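Local coordinates for ferric-siderophore receptor protein (Streptomyces coelicolor, PDB 2X4L) that probably binds ferric siderophores outside the cell membrane and delivers them for uptake, as a solute-binding protein of the family 8 type, at residues A[187-192]-A[228-233]; A[200-205]-A[211-216]; A[218-223]-A[298-303]; A[262-267]-A[312-317]. All blocks are in the same frame, centred on the assembly; numbering follows the deposited sequence.

Contact 1. Residues A[187-192]-A[228-233]; sequences ARLRAA and LGVNFV
L189 meets L228 and V230 at about a right angle in each case, one methyl for each partner. Its CG lies anti to the backbone N (chi1 179°), and the fork of the side chain is spread over the two residues: CD2 of L189 is 3.8 Å from CD1 of L228, while CD1 of L189 is 3.7 Å from CG2 of V230. L228 divides its own methyls in the same way. As CD1 faces L189, CD2 comes over one face of the R190 guanidinium, 3.4 Å from NH2 of R190, a van der Waals contact of a methyl with the flat face of the cation and not a polar bond. The arginine chain is extended as far as CD and then bends at chi3 (-62°), which lays the guanidinium across the leucine. An alanine in place of L189 would probably leave CD1 of L228 and CG2 of V230 without their apolar partner and open a gap beneath the helix.

The backbones also meet. CA of R190 makes a CA-H...O contact of 3.5 Å with O of L228, and one water donates to both O of R190 and O of L228, at 2.7 Å each. G229, with positive phi (109°), is the first residue to leave helical angles after helix 220-227, in a Schellman motif. Helix 173-195 thus packs on the C-terminal end of helix 220-227. L189 also touches F225 of that helix and L311 of helix 304-320, whereas V230 leans on V201 of strand 200-206.

Contact 2. Residues A[200-205]-A[211-216]; sequences RVLAGS and FYVSGT
This is the pairing of a beta hairpin, strands 200-206 and 210-214 of the mixed sheet, whose short axes run at 144° and approach to 4.7 Å. S205 and Y212 form an antiparallel hydrogen-bonded pair. N of Y212 gives a nearly straight bond to O of S205 (2.8 Å, 176° at the hydrogen). N of S205 returns a more bent one to O of Y212 (2.9 Å). Next comes the non-hydrogen-bonded pair of G204 and V213, where CA of G204 makes a CA-H...O contact with O of Y212 (3.2 Å). Beyond it N of S214 reaches O of A203, and a water joins N of A203 to O of S214.

F211 CG lies anti to the backbone N (chi1 -177°), which carries the ring toward strand 200-206, CZ of F211 lying 4.0 Å from CA of G204; a CB on G204 would clash there. CD2 of L202 meets the ring edge at CE2 of F211 (4.0 Å). Cut back to an alanine here, the side chain would no longer reach L202, and CA of G204 is likely to lose its cover.

On one side, strand 262-266 pairs with strand 200-206; strand 247-251 flanks strand 210-214, and A203 and S214 rest on L222 of helix 220-227.

Contact 3. Residues A[218-223]-A[298-303]; sequences LSVDLE and PEPILS
D221 and P300 make the closest approach, CB of the aspartate standing 4.0 Å from CG of the proline ring. V220 adds a looser contact beside it, with its CG2 at 4.3 Å from the same CG of P300. The proline ring therefore faces two consecutive residues of the first turn of helix 220-227. Both side chains leave their backbone toward the 298-303 segment, as P300 does toward the helix, and both nearest approaches end on CG of P300. No direct hydrogen bond joins the segments. A water bridges them instead, donating to O of P298 at 2.9 Å and lying 3.2 Å from OG of S219.

The next shell fixes the polar groups. OD1 of D221 forms a salt bridge with NH2 of R296, just ahead of the 298-303 segment. R296 also makes a weak hydrogen bond to OG of S219, so one arginine reaches two residues at this helix start. On the far side of the turn, N of L218 donates to OE2 of E223 (2.8 Å, 165°), which accepts on its anti lone pair, away from the other oxygen; this ties the loop before the helix to its first turn.

P300 also touches C307 and L310 of helix 304-320, while S303 is the N-cap of that helix, its OG bonded to N of K306. The connection from strand 293-296 to helix 304-320 also carries E299, bonded to R268 and W126, consistent with a position near the middle of the molecule, between the two alpha/beta lobes expected of the solute-binding protein 8 family.

Contact 4. Residues A[262-267]-A[312-317]; sequences VIIMDD and DNLAEA
Strand 262-266 of the mixed sheet is covered here by the C-terminal helix 304-320, a helix-on-sheet packing built from two apolar pairs. V262 and I264, alternate residues of the strand, both direct their side chains toward the helix; L314 and A317, three residues apart, receive them. CG1 of V262 is 4.0 Å from CB of A317, and the small alanine is consistent with the close CA spacing, 7.0 Å between CA of V262 and CA of A317. Farther along, CG2 of I264 is 4.0 Å from CD1 of L314, the two side chains meeting at a slant.

Torsions explain which branches touch. I264 places CG1 between its backbone N and carbonyl carbon (chi1 66°), and it is the short CG2 branch that reaches the leucine. In L314, CG is anti to the backbone N (chi1 180°), which extends the side chain far enough for CD1 to reach the strand although the CA atoms of I264 and L314 are 8.1 Å apart. No hydrogen bond crosses the interface.

Around this pair, I264 also touches V201 and A203 of strand 200-206 and I294 of strand 293-296, while L314 meets L189 of helix 173-195. Apolar residues on one face of a strand, set against a helix lying over the sheet, make the usual helix-on-sheet packing of alpha/beta folds, here in a lobe of the periplasmic binding protein family.

Contacts 1, 2 and 4 share the mixed sheet and the helices packed on it. Strand 200-206, in contact 2, has strand 231-232 of contact 1 and strand 262-266 of contact 4 as parallel neighbours. The centres of contacts 1 and 4 lie about 11 Å apart, as do those of 2 and 4, and the salt bridge of R188 with D312 ties helix 173-195 to helix 304-320. Along the chain, contact 2 is nested within contact 1 and closes before contacts 3 and 4 open, while contact 3 crosses both 1 and 4. The centre of contact 3 is about 5 Å from the centre of the chain, and L222 links it to F232, A203 and I264. Contacts 1, 2 and 4 probably build one alpha/beta lobe.

Contact 1. Residues A[187-192]-A[228-233]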
# COMPACT_ATOMS: atom_id res chain seq x y z
N ALA A 187 14.25 1.76 -13.07
CA ALA A 187 15.17 1.22 -14.09
C ALA A 187 15.99 0.05 -13.53
O ALA A 187 16.30 -0.88 -14.30
CB ALA A 187 16.09 2.33 -14.56
N ARG A 188 16.35 0.10 -12.25
CA ARG A 188 17.10 -0.99 -11.66
C ARG A 188 16.24 -2.26 -11.68
O ARG A 188 16.75 -3.33 -12.08
CB ARG A 188 17.42 -0.64 -10.20
CG ARG A 188 18.16 -1.79 -9.45
CD ARG A 188 18.25 -1.49 -7.92
NE ARG A 188 18.87 -2.66 -7.30
CZ ARG A 188 19.11 -2.68 -6.00
NH1 ARG A 188 18.77 -1.61 -5.26
NH2 ARG A 188 19.75 -3.72 -5.42
N LEU A 189 14.95 -2.20 -11.35
CA LEU A 189 14.11 -3.43 -11.37
C LEU A 189 13.91 -3.89 -12.78
O LEU A 189 13.98 -5.08 -13.04
CB LEU A 189 12.77 -3.10 -10.70
CG LEU A 189 11.80 -4.29 -10.68
CD1 LEU A 189 12.43 -5.57 -9.92
CD2 LEU A 189 10.54 -3.82 -9.97
N ARG A 190 13.78 -2.96 -13.72
CA ARG A 190 13.67 -3.39 -15.13
C ARG A 190 14.88 -4.14 -15.57
O ARG A 190 14.75 -5.20 -16.26
CB ARG A 190 13.43 -2.20 -16.08
CG ARG A 190 13.18 -2.60 -17.51
CD ARG A 190 13.01 -1.39 -18.45
NE ARG A 190 11.85 -0.57 -18.11
CZ ARG A 190 11.86 0.65 -17.54
NH1 ARG A 190 13.00 1.27 -17.16
NH2 ARG A 190 10.71 1.32 -17.36
N ALA A 191 16.05 -3.62 -15.19
CA ALA A 191 17.33 -4.30 -15.56
C ALA A 191 17.44 -5.67 -14.87
O ALA A 191 17.86 -6.62 -15.51
CB ALA A 191 18.55 -3.40 -15.16
N ALA A 192 17.06 -5.71 -13.59
CA ALA A 192 17.19 -6.96 -12.84
C ALA A 192 16.30 -8.04 -13.54
O ALA A 192 16.65 -9.19 -13.64
CB ALA A 192 16.80 -6.75 -11.41
N LEU A 228 7.31 -3.74 -15.53
CA LEU A 228 8.77 -3.53 -15.61
C LEU A 228 9.45 -4.85 -15.94
O LEU A 228 10.68 -4.88 -16.18
CB LEU A 228 9.30 -3.02 -14.25
CG LEU A 228 8.79 -1.60 -13.90
CD1 LEU A 228 9.23 -1.24 -12.48
CD2 LEU A 228 9.43 -0.61 -14.84
N GLY A 229 8.70 -5.94 -16.08
CA GLY A 229 9.22 -7.20 -16.63
C GLY A 229 9.41 -8.34 -15.63
O GLY A 229 9.83 -9.41 -16.04
N VAL A 230 8.98 -8.14 -14.40
CA VAL A 230 9.11 -9.19 -13.35
C VAL A 230 8.25 -10.39 -13.73
O VAL A 230 7.13 -10.20 -14.21
CB VAL A 230 8.75 -8.66 -11.99
CG1 VAL A 230 8.80 -9.77 -10.92
CG2 VAL A 230 9.77 -7.62 -11.57
N ASN A 231 8.81 -11.59 -13.53
CA ASN A 231 8.13 -12.87 -13.83
C ASN A 231 7.38 -13.27 -12.56
O ASN A 231 7.99 -13.77 -11.60
CB ASN A 231 9.23 -13.88 -14.18
CG ASN A 231 8.70 -15.24 -14.51
OD1 ASN A 231 7.50 -15.49 -14.36
ND2 ASN A 231 9.62 -16.19 -14.82
N PHE A 232 6.09 -13.04 -12.55
CA PHE A 232 5.25 -13.47 -11.42
C PHE A 232 4.57 -14.77 -11.64
O PHE A 232 4.10 -15.10 -12.77
CB PHE A 232 4.13 -12.45 -11.11
CG PHE A 232 4.65 -11.25 -10.36
CD1 PHE A 232 5.09 -10.17 -11.07
CD2 PHE A 232 4.75 -11.24 -8.97
CE1 PHE A 232 5.59 -9.05 -10.36
CE2 PHE A 232 5.26 -10.14 -8.26
CZ PHE A 232 5.71 -9.07 -8.99
N VAL A 233 4.45 -15.52 -10.53
CA VAL A 233 3.44 -16.60 -10.44
C VAL A 233 2.06 -15.96 -10.55
O VAL A 233 1.77 -14.96 -9.87
CB VAL A 233 3.54 -17.31 -9.06
CG1 VAL A 233 2.37 -18.31 -8.89
CG2 VAL A 233 4.83 -18.03 -9.03
O HOH W 1 12.64 -5.94 -17.78

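Contact 2. Residues A[200-205]-A[211-216]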
# COMPACT_ATOMS: atom_id res chain seq x y z
N ARG A 200 11.10 -16.61 -10.64
CA ARG A 200 9.62 -16.56 -10.50
C ARG A 200 9.29 -15.98 -9.13
O ARG A 200 9.77 -16.49 -8.10
CB ARG A 200 9.04 -17.97 -10.54
CG ARG A 200 9.31 -18.60 -11.86
CD ARG A 200 9.27 -20.13 -11.86
NE ARG A 200 10.35 -20.70 -11.10
CZ ARG A 200 10.60 -22.00 -10.93
NH1 ARG A 200 9.88 -22.92 -11.52
NH2 ARG A 200 11.62 -22.34 -10.19
N VAL A 201 8.56 -14.89 -9.10
CA VAL A 201 8.14 -14.21 -7.87
C VAL A 201 6.71 -14.52 -7.48
O VAL A 201 5.83 -14.40 -8.36
CB VAL A 201 8.28 -12.69 -8.10
CG1 VAL A 201 7.90 -11.98 -6.74
CG2 VAL A 201 9.76 -12.39 -8.48
N LEU A 202 6.49 -14.91 -6.21
CA LEU A 202 5.19 -15.23 -5.72
C LEU A 202 4.82 -14.20 -4.71
O LEU A 202 5.60 -13.90 -3.76
CB LEU A 202 5.17 -16.61 -5.11
CG LEU A 202 3.73 -17.01 -4.70
CD1 LEU A 202 3.56 -18.48 -4.81
CD2 LEU A 202 3.48 -16.56 -3.28
N ALA A 203 3.65 -13.57 -4.87
CA ALA A 203 3.12 -12.56 -3.91
C ALA A 203 2.14 -13.27 -2.97
O ALA A 203 1.08 -13.73 -3.41
CB ALA A 203 2.41 -11.48 -4.67
N GLY A 204 2.48 -13.31 -1.68
CA GLY A 204 1.64 -14.00 -0.71
C GLY A 204 1.25 -13.13 0.48
O GLY A 204 1.84 -12.06 0.70
N SER A 205 0.26 -13.63 1.20
CA SER A 205 -0.15 -12.98 2.45
C SER A 205 -0.59 -14.09 3.38
O SER A 205 -1.38 -14.95 2.99
CB SER A 205 -1.31 -12.02 2.12
OG SER A 205 -1.74 -11.35 3.31
N PHE A 211 -3.37 -19.21 3.29
CA PHE A 211 -2.30 -18.42 2.64
C PHE A 211 -2.86 -17.90 1.34
O PHE A 211 -3.36 -18.68 0.49
CB PHE A 211 -1.17 -19.35 2.37
CG PHE A 211 0.06 -18.69 1.77
CD1 PHE A 211 1.09 -18.22 2.60
CD2 PHE A 211 0.19 -18.60 0.42
CE1 PHE A 211 2.23 -17.67 2.01
CE2 PHE A 211 1.37 -18.02 -0.17
CZ PHE A 211 2.39 -17.63 0.67
N TYR A 212 -2.78 -16.60 1.16
CA TYR A 212 -3.39 -16.01 -0.08
C TYR A 212 -2.32 -15.72 -1.13
O TYR A 212 -1.35 -15.02 -0.81
CB TYR A 212 -4.08 -14.72 0.30
CG TYR A 212 -5.07 -14.85 1.42
CD1 TYR A 212 -6.22 -15.49 1.16
CD2 TYR A 212 -4.81 -14.37 2.70
CE1 TYR A 212 -7.19 -15.68 2.15
CE2 TYR A 212 -5.78 -14.48 3.71
CZ TYR A 212 -6.95 -15.18 3.38
OH TYR A 212 -7.90 -15.36 4.35
N VAL A 213 -2.52 -16.21 -2.35
CA VAL A 213 -1.56 -15.95 -3.46
C VAL A 213 -2.22 -14.90 -4.31
O VAL A 213 -3.26 -15.11 -4.92
CB VAL A 213 -1.25 -17.18 -4.29
CG1 VAL A 213 -0.19 -16.80 -5.28
CG2 VAL A 213 -0.67 -18.31 -3.41
N SER A 214 -1.59 -13.76 -4.43
CA SER A 214 -2.13 -12.69 -5.31
C SER A 214 -1.67 -12.90 -6.72
O SER A 214 -0.50 -13.26 -7.01
CB SER A 214 -1.59 -11.29 -4.86
OG SER A 214 -2.24 -10.90 -3.66
N GLY A 215 -2.55 -12.54 -7.65
CA GLY A 215 -2.17 -12.30 -9.03
C GLY A 215 -1.75 -10.84 -9.18
O GLY A 215 -2.00 -10.03 -8.29
N THR A 216 -1.12 -10.52 -10.30
CA THR A 216 -0.63 -9.17 -10.55
C THR A 216 -1.75 -8.18 -10.86
O THR A 216 -1.66 -7.00 -10.55
CB THR A 216 0.40 -9.14 -11.69
OG1 THR A 216 -0.17 -9.72 -12.87
CG2 THR A 216 1.66 -9.91 -11.30
O HOH W 2 2.02 -14.29 -7.17

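Contact 3. Residues A[218-223]-A[298-303]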
# COMPACT_ATOMS: atom_id res chain seq x y z
N LEU A 218 -4.94 -5.96 -10.72
CA LEU A 218 -5.74 -5.32 -9.68
C LEU A 218 -4.92 -4.57 -8.63
O LEU A 218 -5.42 -3.63 -8.01
CB LEU A 218 -6.65 -6.35 -9.00
CG LEU A 218 -7.78 -6.92 -9.85
CD1 LEU A 218 -8.90 -7.44 -8.96
CD2 LEU A 218 -8.31 -5.88 -10.82
N SER A 219 -3.69 -5.00 -8.40
CA SER A 219 -2.85 -4.36 -7.39
C SER A 219 -1.95 -3.33 -8.05
O SER A 219 -1.42 -3.58 -9.13
CB SER A 219 -2.00 -5.41 -6.65
OG SER A 219 -2.81 -6.24 -5.85
N VAL A 220 -1.78 -2.17 -7.42
CA VAL A 220 -0.95 -1.11 -8.07
C VAL A 220 0.50 -1.45 -8.11
O VAL A 220 1.23 -1.13 -9.08
CB VAL A 220 -1.22 0.31 -7.47
CG1 VAL A 220 -2.69 0.64 -7.82
CG2 VAL A 220 -0.92 0.36 -6.02
N ASP A 221 1.01 -2.06 -7.04
CA ASP A 221 2.43 -2.44 -6.99
C ASP A 221 2.72 -3.54 -7.99
O ASP A 221 3.65 -3.42 -8.81
CB ASP A 221 2.92 -2.74 -5.57
CG ASP A 221 2.18 -3.92 -4.93
OD1 ASP A 221 0.96 -4.11 -5.21
OD2 ASP A 221 2.87 -4.61 -4.14
N LEU A 222 1.96 -4.63 -7.89
CA LEU A 222 2.24 -5.78 -8.75
C LEU A 222 2.06 -5.47 -10.20
O LEU A 222 2.81 -5.96 -11.01
CB LEU A 222 1.42 -7.01 -8.32
CG LEU A 222 1.54 -7.38 -6.86
CD1 LEU A 222 0.68 -8.66 -6.62
CD2 LEU A 222 3.01 -7.62 -6.47
N GLU A 223 1.04 -4.65 -10.57
CA GLU A 223 0.84 -4.33 -11.99
C GLU A 223 2.05 -3.57 -12.48
O GLU A 223 2.52 -3.79 -13.65
CB GLU A 223 -0.44 -3.47 -12.20
CG GLU A 223 -1.69 -4.32 -12.17
CD GLU A 223 -2.84 -3.60 -12.81
OE1 GLU A 223 -2.58 -2.60 -13.61
OE2 GLU A 223 -4.03 -4.01 -12.56
N PRO A 298 1.22 -4.41 0.11
CA PRO A 298 0.06 -4.37 -0.79
C PRO A 298 -0.68 -3.03 -0.70
O PRO A 298 -1.48 -2.75 -1.55
CB PRO A 298 -0.86 -5.53 -0.31
CG PRO A 298 0.13 -6.40 0.48
CD PRO A 298 1.05 -5.39 1.19
N GLU A 299 -0.39 -2.24 0.34
CA GLU A 299 -0.89 -0.83 0.42
C GLU A 299 0.34 0.08 0.41
O GLU A 299 0.77 0.58 1.47
CB GLU A 299 -1.66 -0.60 1.70
CG GLU A 299 -2.97 -1.44 1.69
CD GLU A 299 -3.87 -1.09 2.83
OE1 GLU A 299 -4.12 0.10 3.09
OE2 GLU A 299 -4.32 -2.04 3.54
N PRO A 300 0.97 0.31 -0.73
CA PRO A 300 2.09 1.26 -0.77
C PRO A 300 1.64 2.58 -0.17
O PRO A 300 0.47 3.01 -0.32
CB PRO A 300 2.36 1.45 -2.29
CG PRO A 300 1.93 0.08 -2.85
CD PRO A 300 0.66 -0.26 -2.08
N ILE A 301 2.58 3.22 0.53
CA ILE A 301 2.41 4.61 0.95
C ILE A 301 2.77 5.40 -0.28
O ILE A 301 3.87 5.31 -0.84
CB ILE A 301 3.38 4.94 2.09
CG1 ILE A 301 3.07 4.09 3.34
CG2 ILE A 301 3.39 6.43 2.34
CD1 ILE A 301 4.26 4.09 4.37
N LEU A 302 1.81 6.20 -0.72
CA LEU A 302 1.87 6.85 -2.05
C LEU A 302 2.77 8.14 -2.10
O LEU A 302 2.32 9.20 -2.54
CB LEU A 302 0.46 7.07 -2.53
CG LEU A 302 -0.36 5.80 -2.79
CD1 LEU A 302 -1.83 6.15 -2.99
CD2 LEU A 302 0.23 5.03 -3.95
N SER A 303 4.00 7.99 -1.59
CA SER A 303 5.07 8.96 -1.84
C SER A 303 6.18 8.26 -2.59
O SER A 303 6.39 7.08 -2.48
CB SER A 303 5.64 9.59 -0.57
OG SER A 303 6.26 8.60 0.19
O HOH W 3 -3.18 -4.08 -3.52

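Contact 4. Residues A[262-267]-A[312-317]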
# COMPACT_ATOMS: atom_id res chain seq x y z
N VAL A 262 11.41 -16.39 -5.47
CA VAL A 262 11.40 -15.27 -4.51
C VAL A 262 9.94 -15.16 -4.06
O VAL A 262 9.01 -15.18 -4.92
CB VAL A 262 11.81 -13.94 -5.18
CG1 VAL A 262 11.58 -12.79 -4.23
CG2 VAL A 262 13.26 -14.04 -5.60
N ILE A 263 9.73 -15.08 -2.76
CA ILE A 263 8.35 -14.81 -2.22
C ILE A 263 8.33 -13.44 -1.57
O ILE A 263 9.24 -13.12 -0.78
CB ILE A 263 7.97 -15.90 -1.24
CG1 ILE A 263 8.06 -17.23 -1.90
CG2 ILE A 263 6.53 -15.59 -0.68
CD1 ILE A 263 7.76 -18.47 -0.88
N ILE A 264 7.32 -12.61 -1.94
CA ILE A 264 7.13 -11.30 -1.36
C ILE A 264 5.88 -11.36 -0.49
O ILE A 264 4.78 -11.73 -1.02
CB ILE A 264 7.15 -10.21 -2.40
CG1 ILE A 264 5.98 -10.22 -3.42
CG2 ILE A 264 8.53 -10.38 -3.23
CD1 ILE A 264 5.91 -9.02 -4.41
N MET A 265 6.04 -11.16 0.82
CA MET A 265 4.95 -11.39 1.77
C MET A 265 4.40 -10.07 2.32
O MET A 265 5.13 -9.22 2.81
CB MET A 265 5.46 -12.22 2.96
CG MET A 265 5.74 -13.72 2.56
SD MET A 265 4.36 -14.58 1.98
CE MET A 265 3.35 -14.66 3.47
N ASP A 266 3.08 -9.99 2.32
CA ASP A 266 2.32 -8.88 2.88
C ASP A 266 2.92 -8.49 4.25
O ASP A 266 3.08 -9.33 5.17
CB ASP A 266 0.89 -9.40 3.08
CG ASP A 266 -0.16 -8.31 3.32
OD1 ASP A 266 0.13 -7.22 3.75
OD2 ASP A 266 -1.32 -8.72 3.06
N ASP A 267 3.14 -7.19 4.38
CA ASP A 267 3.72 -6.62 5.57
C ASP A 267 2.73 -6.00 6.58
O ASP A 267 3.17 -5.47 7.64
CB ASP A 267 4.74 -5.58 5.15
CG ASP A 267 4.14 -4.43 4.36
OD1 ASP A 267 2.97 -4.37 4.07
OD2 ASP A 267 5.00 -3.47 4.08
N ASP A 312 13.58 -1.08 -5.08
CA ASP A 312 14.95 -1.56 -4.72
C ASP A 312 14.88 -2.93 -4.08
O ASP A 312 15.77 -3.75 -4.35
CB ASP A 312 15.64 -0.54 -3.76
CG ASP A 312 16.23 0.62 -4.46
OD1 ASP A 312 16.72 0.50 -5.64
OD2 ASP A 312 16.28 1.72 -3.83
N ASN A 313 13.92 -3.15 -3.16
CA ASN A 313 13.98 -4.43 -2.41
C ASN A 313 13.73 -5.59 -3.36
O ASN A 313 14.37 -6.66 -3.27
CB ASN A 313 12.93 -4.49 -1.31
CG ASN A 313 13.25 -3.60 -0.17
OD1 ASN A 313 14.39 -3.09 -0.02
ND2 ASN A 313 12.19 -3.36 0.63
N LEU A 314 12.77 -5.43 -4.25
CA LEU A 314 12.45 -6.49 -5.21
C LEU A 314 13.57 -6.67 -6.25
O LEU A 314 13.94 -7.81 -6.57
CB LEU A 314 11.07 -6.20 -5.88
CG LEU A 314 10.67 -7.28 -6.90
CD1 LEU A 314 10.58 -8.70 -6.28
CD2 LEU A 314 9.29 -6.96 -7.39
N ALA A 315 14.10 -5.53 -6.76
CA ALA A 315 15.29 -5.68 -7.58
C ALA A 315 16.45 -6.45 -6.92
O ALA A 315 17.03 -7.35 -7.53
CB ALA A 315 15.81 -4.31 -8.06
N GLU A 316 16.76 -6.09 -5.68
CA GLU A 316 17.83 -6.75 -4.94
C GLU A 316 17.56 -8.26 -4.83
O GLU A 316 18.47 -9.07 -5.00
CB GLU A 316 17.96 -6.11 -3.55
CG GLU A 316 19.04 -6.77 -2.69
CD GLU A 316 19.10 -6.14 -1.34
OE1 GLU A 316 18.10 -5.97 -0.63
OE2 GLU A 316 20.21 -5.74 -0.99
N ALA A 317 16.32 -8.64 -4.51
CA ALA A 317 16.01 -10.01 -4.33
C ALA A 317 16.20 -10.77 -5.66
O ALA A 317 16.83 -11.82 -5.70
CB ALA A 317 14.54 -10.16 -3.82